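Local coordinates for protein polyphenol oxidase, chloroplastic (Malus domestica, PDB 6ELV) that catalyses the oxidation of mono- and o-diphenols to o-diquinones, and is represented here by its C-terminal domain with a bound calcium ion, at residues I54-D59 and K98-I103. Numbering follows the deposited sequence.
Sequences IEFDRD and KKMNTI
Phe56 and Met100 form a hydrogen-bonded pair across two antiparallel strands. The backbone bonds are Met100 N to Phe56 O, 2.9 Å, and Phe56 N to Met100 O. A second such pair joins Ile54 and Thr102. The Phe56 and Met100 side chains run together on one face of the sheet. Met100 CB makes an off-centre CH-pi contact over the Phe56 ring, 4.1 Å from its centroid. The Met100 chain then bends at chi2 and chi3, which sets SD obliquely 5.5 Å from the Phe56 centroid and CE 3.3 Å from Phe56 CZ.

Arg58 runs across Met100. Its CB and CG pass Lys98 O, and CD reaches Lys99 O. NE donates to Lys99 O at 2.9 Å, from above the carbonyl plane. The extended run from CG to NE (chi2 171°, chi3 -177°) carries the guanidinium past that carbonyl. One face of it then lies on Met100: CZ is 3.9 Å from CB, NH1 3.8 Å from SD, and NH2 near CA and Lys99 O. NH1 also hydrogen-bonds His92 NE2. With an alanine here, Lys99 O would probably lose its NE donor, His92 its NH1 partner, and Met100 the flat group against its CB and SD.

Arg58 N donates almost straight to Lys98 O (175° at the hydrogen). This is an antiparallel beta ladder with a Met-aromatic contact, where edge strand 99-107 joins strand 48-57 in the four-stranded sheet.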
loop_
_atom_site.group_PDB
_atom_site.type_symbol
_atom_site.label_atom_id
_atom_site.label_comp_id
_atom_site.label_asym_id
_atom_site.label_seq_id
_atom_site.Cartn_x
_atom_site.Cartn_y
_atom_site.Cartn_z
ATOM N N ILE A 54 4.707 -8.206 5.352
ATOM C CA ILE A 54 5.972 -7.535 5.076
ATOM C C ILE A 54 7.074 -8.324 5.766
ATOM O O ILE A 54 7.073 -8.455 6.995
ATOM C CB ILE A 54 5.931 -6.092 5.591
ATOM C CG1 ILE A 54 4.794 -5.300 4.944
ATOM C CG2 ILE A 54 7.277 -5.404 5.403
ATOM C CD1 ILE A 54 4.583 -3.949 5.594
ATOM N N GLU A 55 8.016 -8.853 4.989
ATOM C CA GLU A 55 8.990 -9.775 5.552
ATOM C C GLU A 55 10.388 -9.458 5.048
ATOM O O GLU A 55 10.589 -9.212 3.854
ATOM C CB GLU A 55 8.625 -11.210 5.216
ATOM C CG GLU A 55 9.436 -12.208 5.962
ATOM C CD GLU A 55 8.972 -13.602 5.669
ATOM O OE1 GLU A 55 7.765 -13.873 5.835
ATOM O OE2 GLU A 55 9.811 -14.413 5.225
ATOM N N PHE A 56 11.355 -9.495 5.962
ATOM C CA PHE A 56 12.723 -9.093 5.658
ATOM C C PHE A 56 13.624 -9.579 6.786
ATOM O O PHE A 56 13.156 -9.927 7.873
ATOM C CB PHE A 56 12.840 -7.565 5.515
ATOM C CG PHE A 56 12.292 -6.817 6.697
ATOM C CD1 PHE A 56 10.939 -6.521 6.793
ATOM C CD2 PHE A 56 13.124 -6.463 7.752
ATOM C CE1 PHE A 56 10.445 -5.874 7.898
ATOM C CE2 PHE A 56 12.626 -5.805 8.860
ATOM C CZ PHE A 56 11.284 -5.517 8.929
ATOM N N ASP A 57 14.923 -9.592 6.515
ATOM C CA ASP A 57 15.907 -9.917 7.541
ATOM C C ASP A 57 16.076 -8.715 8.463
ATOM O O ASP A 57 16.283 -7.593 7.998
ATOM C CB ASP A 57 17.260 -10.250 6.913
ATOM C CG ASP A 57 17.320 -11.639 6.296
ATOM O OD1 ASP A 57 16.318 -12.375 6.282
ATOM O OD2 ASP A 57 18.405 -11.988 5.796
ATOM N N ARG A 58 16.058 -8.960 9.776
ATOM C CA ARG A 58 16.125 -7.867 10.739
ATOM C C ARG A 58 17.428 -7.082 10.664
ATOM O O ARG A 58 17.436 -5.895 11.005
ATOM C CB ARG A 58 15.900 -8.397 12.149
ATOM C CG ARG A 58 14.468 -8.817 12.393
ATOM C CD ARG A 58 14.326 -9.533 13.735
ATOM N NE ARG A 58 12.958 -9.999 13.956
ATOM C CZ ARG A 58 12.035 -9.354 14.661
ATOM N NH1 ARG A 58 12.330 -8.216 15.273
ATOM N NH2 ARG A 58 10.819 -9.864 14.779
ATOM N N ASP A 59 18.525 -7.702 10.211
ATOM C CA ASP A 59 19.803 -7.002 10.102
ATOM C C ASP A 59 19.940 -6.180 8.824
ATOM O O ASP A 59 21.022 -5.642 8.566
ATOM C CB ASP A 59 20.998 -7.952 10.291
ATOM C CG ASP A 59 21.094 -9.033 9.223
ATOM O OD1 ASP A 59 20.420 -8.950 8.178
ATOM O OD2 ASP A 59 21.864 -9.987 9.442
ATOM N N LYS A 98 15.566 -14.493 12.898
ATOM C CA LYS A 98 16.342 -13.807 11.877
ATOM C C LYS A 98 15.509 -12.750 11.162
ATOM O O LYS A 98 16.036 -11.709 10.749
ATOM C CB LYS A 98 16.833 -14.833 10.856
ATOM C CG LYS A 98 17.676 -14.258 9.743
ATOM C CD LYS A 98 18.118 -15.323 8.755
ATOM C CE LYS A 98 17.054 -15.614 7.716
ATOM N NZ LYS A 98 17.582 -16.477 6.615
ATOM N N LYS A 99 14.221 -13.010 10.979
ATOM C CA LYS A 99 13.376 -12.200 10.119
ATOM C C LYS A 99 12.292 -11.527 10.952
ATOM O O LYS A 99 11.994 -11.924 12.087
ATOM C CB LYS A 99 12.716 -13.080 9.065
ATOM C CG LYS A 99 13.725 -13.763 8.154
ATOM C CD LYS A 99 13.071 -14.204 6.881
ATOM C CE LYS A 99 12.092 -15.302 7.228
ATOM N NZ LYS A 99 11.349 -15.860 6.073
ATOM N N MET A 100 11.694 -10.501 10.364
ATOM C CA MET A 100 10.465 -9.906 10.859
ATOM C C MET A 100 9.374 -10.124 9.825
ATOM O O MET A 100 9.625 -10.048 8.617
ATOM C CB MET A 100 10.651 -8.406 11.109
ATOM C CG MET A 100 9.431 -7.641 11.636
ATOM S SD MET A 100 9.906 -6.500 12.928
ATOM C CE MET A 100 11.473 -5.962 12.217
ATOM N N ASN A 101 8.169 -10.400 10.308
ATOM C CA ASN A 101 6.980 -10.499 9.478
ATOM C C ASN A 101 5.958 -9.567 10.107
ATOM O O ASN A 101 5.522 -9.797 11.242
ATOM C CB ASN A 101 6.461 -11.932 9.427
ATOM C CG ASN A 101 5.363 -12.106 8.399
ATOM O OD1 ASN A 101 4.424 -11.322 8.347
ATOM N ND2 ASN A 101 5.494 -13.118 7.557
ATOM N N THR A 102 5.597 -8.510 9.389
ATOM C CA THR A 102 4.843 -7.425 9.987
ATOM C C THR A 102 3.839 -6.862 8.981
ATOM O O THR A 102 3.569 -7.455 7.936
ATOM C CB THR A 102 5.815 -6.415 10.605
ATOM O OG1 THR A 102 5.082 -5.492 11.410
ATOM C CG2 THR A 102 6.626 -5.671 9.542
ATOM N N ILE A 103 3.286 -5.701 9.316
ATOM C CA ILE A 103 2.147 -5.131 8.611
ATOM C C ILE A 103 2.294 -3.620 8.667
ATOM O O ILE A 103 2.950 -3.077 9.558
ATOM C CB ILE A 103 0.851 -5.603 9.314
ATOM C CG1 ILE A 103 -0.426 -5.223 8.560
ATOM C CG2 ILE A 103 0.801 -5.068 10.727
ATOM C CD1 ILE A 103 -1.565 -6.125 8.936
HETATM O O HOH W 1 16.418 -14.664 4.454
HETATM O O HOH W 2 18.631 -10.773 10.401
#